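Local coordinates for protein KLLA0E08119p (Kluyveromyces lactis, PDB 3VA7) that probably carboxylates urea to urea-1-carboxylate with ATP, hydrogencarbonate and biotin, as the urea carboxylase portion of a longer bifunctional enzyme, at residues H875-I880 / I909-E914; V850-L855 / N866-Q871. One frame throughout, in Å; residues are numbered along the deposited sequence.

Both contacts lie within the carboxyltransferase subdomain C and D region, on the same side of the chain's centre, with their own centres about 12 Å apart. Interaction 2 sets the helix 859-875 on the strand 847-852; interaction 1 joins the C-terminal end of that helix and the loop after it to the C-terminal part of the helix 901-912 and the residues after it. A probable hydrogen bond from Tyr852 OH to Glu912 OE1 (2.7 Å) links the two directly, and Leu868 CD1 packs 4.1 Å from the same Glu912 OE1. Tyr911 O also lies 4.0 Å from Gln871 CG. None of the touching residues is among those lining the urea or biotin pocket.

Interaction 1 of 2, residues H875-I880 / I909-E914; sequences HQTVGI and IAYESE
His875 NE2 donates a hydrogen bond to Glu914 OE1, 2.5 Å away with an N-H...O angle of 151°. The acceptor lies in the plane of the imidazole, at its edge, and offers its syn lone pair, while the carboxylate is twisted against the ring. With its CG anti to the carbonyl carbon (chi1 -70°), the histidine also lays one face against Tyr911. The two rings form a face-to-face stack, centroids 4.1 Å apart and planes 25° from parallel, with Tyr911 CE2 over the centre of the imidazole. Beyond the stack, the phenol reaches Thr877, whose OG1 shares a 2.6 Å hydrogen bond with Tyr911 OH. Ala910 O accepts from both Ser913 N and Ser913 OG. A leucine in place of His875 would probably leave Glu914 without its imidazole mate and the tyrosine ring without its stacking partner. Val872 of the helix 859-875 touches both Tyr911 and Thr877, and Glu914 rests on Gln871 of that helix. The contact thus joins the end of the helix 859-875, and the loop leading to the strand 880-885, to the C-terminal part of the helix 901-912 and the residues after it.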
ATOM      1  N   HIS A 875      14.067  -8.436  33.146  1.00 30.61           N
ATOM      2  CA  HIS A 875      15.152  -9.394  33.150  1.00 30.50           C
ATOM      3  C   HIS A 875      15.929  -9.334  31.867  1.00 31.19           C
ATOM      4  O   HIS A 875      16.944  -9.987  31.747  1.00 31.72           O
ATOM      5  CB  HIS A 875      14.626 -10.802  33.310  1.00 30.21           C
ATOM      6  CG  HIS A 875      14.078 -11.048  34.664  1.00 29.48           C
ATOM      7  ND1 HIS A 875      14.810 -11.662  35.661  1.00 27.64           N
ATOM      8  CD2 HIS A 875      12.890 -10.716  35.208  1.00 26.76           C
ATOM      9  CE1 HIS A 875      14.076 -11.712  36.754  1.00 29.15           C
ATOM     10  NE2 HIS A 875      12.900 -11.171  36.501  1.00 26.08           N
ATOM     11  N   GLN A 876      15.432  -8.594  30.882  1.00 31.79           N
ATOM     12  CA  GLN A 876      16.137  -8.465  29.616  1.00 32.14           C
ATOM     13  C   GLN A 876      16.444  -9.871  29.061  1.00 31.30           C
ATOM     14  O   GLN A 876      17.456 -10.080  28.441  1.00 30.95           O
ATOM     15  CB  GLN A 876      17.442  -7.653  29.790  1.00 33.15           C
ATOM     16  CG  GLN A 876      17.315  -6.263  30.419  1.00 37.83           C
ATOM     17  CD  GLN A 876      18.710  -5.620  30.779  1.00 47.35           C
ATOM     18  OE1 GLN A 876      19.558  -6.197  31.540  1.00 50.05           O
ATOM     19  NE2 GLN A 876      18.940  -4.424  30.230  1.00 46.06           N
ATOM     20  N   THR A 877      15.537 -10.817  29.250  1.00 30.25           N
ATOM     21  CA  THR A 877      15.818 -12.162  28.880  1.00 29.86           C
ATOM     22  C   THR A 877      16.392 -12.300  27.505  1.00 29.97           C
ATOM     23  O   THR A 877      15.794 -11.824  26.584  1.00 31.75           O
ATOM     24  CB  THR A 877      14.536 -13.030  28.874  1.00 30.59           C
ATOM     25  OG1 THR A 877      13.778 -12.819  30.069  1.00 26.88           O
ATOM     26  CG2 THR A 877      14.917 -14.547  28.698  1.00 30.00           C
ATOM     27  N   VAL A 878      17.509 -13.004  27.348  1.00 30.08           N
ATOM     28  CA  VAL A 878      18.020 -13.369  26.017  1.00 29.32           C
ATOM     29  C   VAL A 878      17.152 -14.444  25.323  1.00 28.81           C
ATOM     30  O   VAL A 878      16.667 -15.404  25.948  1.00 29.26           O
ATOM     31  CB  VAL A 878      19.533 -13.814  26.125  1.00 29.83           C
ATOM     32  CG1 VAL A 878      20.051 -14.572  24.867  1.00 26.65           C
ATOM     33  CG2 VAL A 878      20.392 -12.613  26.395  1.00 28.90           C
ATOM     34  N   GLY A 879      16.957 -14.287  24.028  1.00 28.41           N
ATOM     35  CA  GLY A 879      16.261 -15.323  23.264  1.00 28.52           C
ATOM     36  C   GLY A 879      14.822 -15.056  22.876  1.00 29.36           C
ATOM     37  O   GLY A 879      14.324 -15.630  21.929  1.00 30.64           O
ATOM     38  N   ILE A 880      14.163 -14.156  23.590  1.00 30.03           N
ATOM     39  CA  ILE A 880      12.779 -13.838  23.353  1.00 30.00           C
ATOM     40  C   ILE A 880      12.623 -12.891  22.186  1.00 29.00           C
ATOM     41  O   ILE A 880      13.246 -11.834  22.158  1.00 28.47           O
ATOM     42  CB  ILE A 880      12.139 -13.306  24.637  1.00 31.27           C
ATOM     43  CG1 ILE A 880      11.509 -14.513  25.359  1.00 31.99           C
ATOM     44  CG2 ILE A 880      11.112 -12.224  24.300  1.00 30.24           C
ATOM     45  CD1 ILE A 880      11.542 -14.463  26.817  1.00 36.56           C
ATOM     46  N   ILE A 909       7.661 -19.530  34.148  1.00 27.08           N
ATOM     47  CA  ILE A 909       7.031 -19.979  35.382  1.00 28.73           C
ATOM     48  C   ILE A 909       7.581 -19.121  36.513  1.00 29.68           C
ATOM     49  O   ILE A 909       6.871 -18.797  37.459  1.00 30.15           O
ATOM     50  CB  ILE A 909       7.473 -21.382  35.791  1.00 30.09           C
ATOM     51  CG1 ILE A 909       7.196 -22.456  34.715  1.00 29.86           C
ATOM     52  CG2 ILE A 909       6.979 -21.719  37.229  1.00 29.37           C
ATOM     53  CD1 ILE A 909       5.867 -22.583  34.340  1.00 29.19           C
ATOM     54  N   ALA A 910       8.851 -18.742  36.408  1.00 30.36           N
ATOM     55  CA  ALA A 910       9.507 -18.090  37.506  1.00 31.31           C
ATOM     56  C   ALA A 910       9.236 -16.611  37.530  1.00 32.18           C
ATOM     57  O   ALA A 910       8.896 -16.069  38.602  1.00 31.93           O
ATOM     58  CB  ALA A 910      10.998 -18.384  37.509  1.00 31.84           C
ATOM     59  N   TYR A 911       9.366 -15.941  36.377  1.00 33.18           N
ATOM     60  CA  TYR A 911       8.999 -14.517  36.346  1.00 33.95           C
ATOM     61  C   TYR A 911       7.515 -14.381  36.747  1.00 35.10           C
ATOM     62  O   TYR A 911       7.087 -13.312  37.226  1.00 34.84           O
ATOM     63  CB  TYR A 911       9.143 -13.893  34.960  1.00 34.07           C
ATOM     64  CG  TYR A 911      10.482 -13.998  34.265  1.00 34.15           C
ATOM     65  CD1 TYR A 911      10.534 -14.006  32.869  1.00 31.25           C
ATOM     66  CD2 TYR A 911      11.694 -14.057  34.988  1.00 31.63           C
ATOM     67  CE1 TYR A 911      11.688 -14.083  32.225  1.00 30.76           C
ATOM     68  CE2 TYR A 911      12.876 -14.147  34.337  1.00 31.93           C
ATOM     69  CZ  TYR A 911      12.875 -14.166  32.939  1.00 32.49           C
ATOM     70  OH  TYR A 911      14.046 -14.290  32.233  1.00 30.76           O
ATOM     71  N   GLU A 912       6.728 -15.447  36.536  1.00 34.89           N
ATOM     72  CA  GLU A 912       5.306 -15.355  36.835  1.00 35.07           C
ATOM     73  C   GLU A 912       5.059 -15.035  38.289  1.00 34.75           C
ATOM     74  O   GLU A 912       4.097 -14.329  38.587  1.00 35.68           O
ATOM     75  CB  GLU A 912       4.556 -16.629  36.468  1.00 35.65           C
ATOM     76  CG  GLU A 912       3.066 -16.615  36.844  1.00 37.25           C
ATOM     77  CD  GLU A 912       2.197 -15.703  35.978  1.00 37.01           C
ATOM     78  OE1 GLU A 912       2.557 -15.403  34.848  1.00 37.63           O
ATOM     79  OE2 GLU A 912       1.117 -15.300  36.427  1.00 40.79           O
ATOM     80  N   SER A 913       5.917 -15.534  39.194  1.00 33.39           N
ATOM     81  CA  SER A 913       5.750 -15.278  40.642  1.00 31.09           C
ATOM     82  C   SER A 913       6.260 -13.899  41.038  1.00 30.70           C
ATOM     83  O   SER A 913       6.085 -13.484  42.184  1.00 30.35           O
ATOM     84  CB  SER A 913       6.427 -16.351  41.469  1.00 30.76           C
ATOM     85  OG  SER A 913       7.857 -16.275  41.345  1.00 32.23           O
ATOM     86  N   GLU A 914       6.889 -13.181  40.104  1.00 29.54           N
ATOM     87  CA  GLU A 914       7.401 -11.881  40.417  1.00 30.01           C
ATOM     88  C   GLU A 914       6.409 -10.787  40.119  1.00 31.39           C
ATOM     89  O   GLU A 914       6.640  -9.626  40.458  1.00 32.10           O
ATOM     90  CB  GLU A 914       8.723 -11.619  39.674  1.00 30.07           C
ATOM     91  CG  GLU A 914       9.858 -12.530  40.138  1.00 29.43           C
ATOM     92  CD  GLU A 914      11.075 -12.602  39.194  1.00 34.91           C
ATOM     93  OE1 GLU A 914      11.378 -11.581  38.487  1.00 31.60           O
ATOM     94  OE2 GLU A 914      11.742 -13.706  39.207  1.00 36.98           O
TER

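Interaction 2 of 2, residues V850-L855 / N866-Q871; sequences VEYGEL and NRLIHQ
Leu868 points from its helix toward the strand that carries Val850 and Tyr852, and each carbon of its side chain from CB through CG to CD2 meets the phenol end of that tyrosine. CB begins the contact, 3.6 Å from Tyr852 OH. CG, placed anti to the backbone N (chi1 -177°), passes 4.0 Å from the same oxygen. At the tip, CD2 continues the extended line, anti to CA, and approaches most closely of all, 3.4 Å from Tyr852 OH. This methyl reaches Tyr852 CZ as well, at 4.5 Å, meeting the ring obliquely. CD2 finally touches Val850, whose CG1 is 4.2 Å away. One methyl is therefore received by two side chains that stand two residues apart on the same side of the strand. The other methyl, CD1, packs near Glu912 OE1.

Within the strand, Val850 CG1 also lies over one face of the Tyr852 ring, offset toward its rim, so the valine methyl and the tyrosine ring pack against each other beside the leucine. The phenol oxygen amid these carbons is buried, and its polar partner is Glu912 on the helix 901-912. Ile861, Arg864 and Ile865, from earlier in the same helix as Leu868, also touch the Tyr852 side chain. On the sheet side, Leu868 extends its packing to Val890 of the neighbouring strand, which Val850 also touches.

All three residues of the contact are buried. The helix 859-875 leads from the strand 847-852 to the strand 880-885, which runs parallel to it, with the strand 889-894 lying antiparallel between them. Such a connection is a split beta-alpha-beta crossover, and Leu868 packs the crossover helix against the face of its antiparallel sheet.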
ATOM      1  N   VAL A 850       0.975 -18.608  26.565  1.00 24.83           N
ATOM      2  CA  VAL A 850       0.657 -18.536  28.021  1.00 25.55           C
ATOM      3  C   VAL A 850      -0.812 -18.150  28.175  1.00 27.29           C
ATOM      4  O   VAL A 850      -1.234 -17.068  27.724  1.00 27.84           O
ATOM      5  CB  VAL A 850       1.524 -17.429  28.755  1.00 25.43           C
ATOM      6  CG1 VAL A 850       1.239 -17.357  30.208  1.00 23.41           C
ATOM      7  CG2 VAL A 850       2.977 -17.664  28.585  1.00 24.81           C
ATOM      8  N   GLU A 851      -1.603 -18.997  28.803  1.00 28.58           N
ATOM      9  CA  GLU A 851      -3.034 -18.706  28.973  1.00 30.47           C
ATOM     10  C   GLU A 851      -3.484 -18.481  30.424  1.00 31.67           C
ATOM     11  O   GLU A 851      -3.357 -19.350  31.269  1.00 31.78           O
ATOM     12  CB  GLU A 851      -3.863 -19.845  28.383  1.00 29.92           C
ATOM     13  CG  GLU A 851      -3.758 -19.959  26.899  1.00 31.24           C
ATOM     14  CD  GLU A 851      -4.574 -21.120  26.429  1.00 34.52           C
ATOM     15  OE1 GLU A 851      -4.864 -22.011  27.261  1.00 36.63           O
ATOM     16  OE2 GLU A 851      -4.926 -21.148  25.240  1.00 35.12           O
ATOM     17  N   TYR A 852      -4.034 -17.325  30.706  1.00 33.80           N
ATOM     18  CA  TYR A 852      -4.558 -17.077  32.048  1.00 36.33           C
ATOM     19  C   TYR A 852      -6.017 -17.484  32.321  1.00 38.21           C
ATOM     20  O   TYR A 852      -6.911 -17.336  31.475  1.00 39.96           O
ATOM     21  CB  TYR A 852      -4.365 -15.608  32.426  1.00 35.79           C
ATOM     22  CG  TYR A 852      -2.918 -15.213  32.613  1.00 35.16           C
ATOM     23  CD1 TYR A 852      -2.063 -15.907  33.517  1.00 35.22           C
ATOM     24  CD2 TYR A 852      -2.398 -14.167  31.916  1.00 31.14           C
ATOM     25  CE1 TYR A 852      -0.746 -15.509  33.706  1.00 32.52           C
ATOM     26  CE2 TYR A 852      -1.087 -13.775  32.103  1.00 32.77           C
ATOM     27  CZ  TYR A 852      -0.270 -14.437  32.983  1.00 31.31           C
ATOM     28  OH  TYR A 852       1.030 -14.004  33.085  1.00 30.09           O
ATOM     29  N   GLY A 853      -6.233 -17.971  33.531  1.00 39.42           N
ATOM     30  CA  GLY A 853      -7.542 -18.126  34.103  1.00 40.96           C
ATOM     31  C   GLY A 853      -8.208 -19.379  33.625  1.00 42.66           C
ATOM     32  O   GLY A 853      -7.585 -20.182  32.939  1.00 42.80           O
ATOM     33  N   GLU A 854      -9.470 -19.534  34.016  1.00 44.33           N
ATOM     34  CA  GLU A 854     -10.392 -20.418  33.338  1.00 46.89           C
ATOM     35  C   GLU A 854     -10.837 -19.714  32.028  1.00 47.34           C
ATOM     36  O   GLU A 854     -10.438 -18.562  31.759  1.00 46.48           O
ATOM     37  CB  GLU A 854     -11.582 -20.760  34.263  1.00 48.04           C
ATOM     38  CG  GLU A 854     -11.181 -21.341  35.655  1.00 49.72           C
ATOM     39  CD  GLU A 854     -10.701 -22.801  35.599  1.00 54.90           C
ATOM     40  OE1 GLU A 854     -10.994 -23.488  34.594  1.00 57.51           O
ATOM     41  OE2 GLU A 854     -10.018 -23.267  36.555  1.00 57.85           O
ATOM     42  N   LEU A 855     -11.597 -20.416  31.191  1.00 48.60           N
ATOM     43  CA  LEU A 855     -11.994 -19.857  29.877  1.00 50.08           C
ATOM     44  C   LEU A 855     -13.091 -18.765  30.074  1.00 50.36           C
ATOM     45  O   LEU A 855     -14.309 -19.022  30.106  1.00 50.58           O
ATOM     46  CB  LEU A 855     -12.347 -20.952  28.840  1.00 50.52           C
ATOM     47  CG  LEU A 855     -11.425 -22.205  28.634  1.00 53.72           C
ATOM     48  CD1 LEU A 855     -11.945 -23.157  27.527  1.00 52.95           C
ATOM     49  CD2 LEU A 855      -9.903 -21.920  28.414  1.00 53.99           C
ATOM     50  N   ASN A 866       0.095  -7.456  30.807  1.00 28.73           N
ATOM     51  CA  ASN A 866       0.946  -6.331  30.635  1.00 29.60           C
ATOM     52  C   ASN A 866       2.159  -6.451  31.615  1.00 30.22           C
ATOM     53  O   ASN A 866       3.296  -6.075  31.273  1.00 31.18           O
ATOM     54  CB  ASN A 866       0.140  -5.070  30.790  1.00 29.02           C
ATOM     55  CG  ASN A 866       0.940  -3.977  31.304  1.00 31.22           C
ATOM     56  OD1 ASN A 866       1.384  -3.088  30.581  1.00 29.48           O
ATOM     57  ND2 ASN A 866       1.166  -4.022  32.599  1.00 33.53           N
ATOM     58  N   ARG A 867       1.934  -7.044  32.784  1.00 29.21           N
ATOM     59  CA  ARG A 867       2.958  -7.101  33.842  1.00 29.05           C
ATOM     60  C   ARG A 867       3.967  -8.241  33.506  1.00 30.05           C
ATOM     61  O   ARG A 867       5.162  -8.064  33.657  1.00 31.01           O
ATOM     62  CB  ARG A 867       2.305  -7.282  35.246  1.00 27.89           C
ATOM     63  CG  ARG A 867       1.826  -6.042  36.008  1.00 25.09           C
ATOM     64  CD  ARG A 867       2.016  -4.694  35.240  1.00 31.42           C
ATOM     65  NE  ARG A 867       3.198  -3.932  35.616  1.00 30.82           N
ATOM     66  CZ  ARG A 867       3.783  -2.969  34.901  1.00 36.38           C
ATOM     67  NH1 ARG A 867       3.331  -2.594  33.693  1.00 36.96           N
ATOM     68  NH2 ARG A 867       4.879  -2.368  35.404  1.00 37.86           N
ATOM     69  N   LEU A 868       3.481  -9.401  33.053  1.00 29.56           N
ATOM     70  CA  LEU A 868       4.356 -10.449  32.530  1.00 28.62           C
ATOM     71  C   LEU A 868       5.329  -9.888  31.487  1.00 28.63           C
ATOM     72  O   LEU A 868       6.519 -10.120  31.589  1.00 29.70           O
ATOM     73  CB  LEU A 868       3.552 -11.643  31.962  1.00 27.57           C
ATOM     74  CG  LEU A 868       4.445 -12.783  31.483  1.00 27.14           C
ATOM     75  CD1 LEU A 868       5.299 -13.250  32.652  1.00 30.41           C
ATOM     76  CD2 LEU A 868       3.680 -14.015  30.954  1.00 24.38           C
ATOM     77  N   ILE A 869       4.826  -9.116  30.522  1.00 27.71           N
ATOM     78  CA  ILE A 869       5.639  -8.568  29.472  1.00 26.18           C
ATOM     79  C   ILE A 869       6.667  -7.703  30.130  1.00 27.71           C
ATOM     80  O   ILE A 869       7.829  -7.698  29.722  1.00 28.00           O
ATOM     81  CB  ILE A 869       4.790  -7.733  28.437  1.00 25.60           C
ATOM     82  CG1 ILE A 869       3.921  -8.662  27.543  1.00 23.37           C
ATOM     83  CG2 ILE A 869       5.675  -6.811  27.610  1.00 20.97           C
ATOM     84  CD1 ILE A 869       2.841  -7.964  26.781  1.00 18.50           C
ATOM     85  N   HIS A 870       6.242  -6.972  31.151  1.00 28.96           N
ATOM     86  CA  HIS A 870       7.126  -6.056  31.841  1.00 31.35           C
ATOM     87  C   HIS A 870       8.240  -6.828  32.578  1.00 31.96           C
ATOM     88  O   HIS A 870       9.376  -6.392  32.599  1.00 34.06           O
ATOM     89  CB  HIS A 870       6.323  -5.155  32.769  1.00 31.15           C
ATOM     90  CG  HIS A 870       7.153  -4.390  33.742  1.00 36.40           C
ATOM     91  ND1 HIS A 870       7.803  -3.216  33.409  1.00 42.12           N
ATOM     92  CD2 HIS A 870       7.434  -4.619  35.054  1.00 40.13           C
ATOM     93  CE1 HIS A 870       8.448  -2.755  34.471  1.00 43.14           C
ATOM     94  NE2 HIS A 870       8.234  -3.586  35.483  1.00 43.55           N
ATOM     95  N   GLN A 871       7.932  -7.990  33.130  1.00 31.45           N
ATOM     96  CA  GLN A 871       8.898  -8.793  33.794  1.00 31.34           C
ATOM     97  C   GLN A 871       9.950  -9.362  32.872  1.00 31.86           C
ATOM     98  O   GLN A 871      11.104  -9.577  33.300  1.00 33.44           O
ATOM     99  CB  GLN A 871       8.212  -9.960  34.490  1.00 31.94           C
ATOM    100  CG  GLN A 871       7.624  -9.633  35.834  1.00 31.62           C
ATOM    101  CD  GLN A 871       8.595  -8.866  36.724  1.00 35.80           C
ATOM    102  OE1 GLN A 871       8.152  -8.087  37.558  1.00 36.03           O
ATOM    103  NE2 GLN A 871       9.923  -9.048  36.526  1.00 33.58           N
TER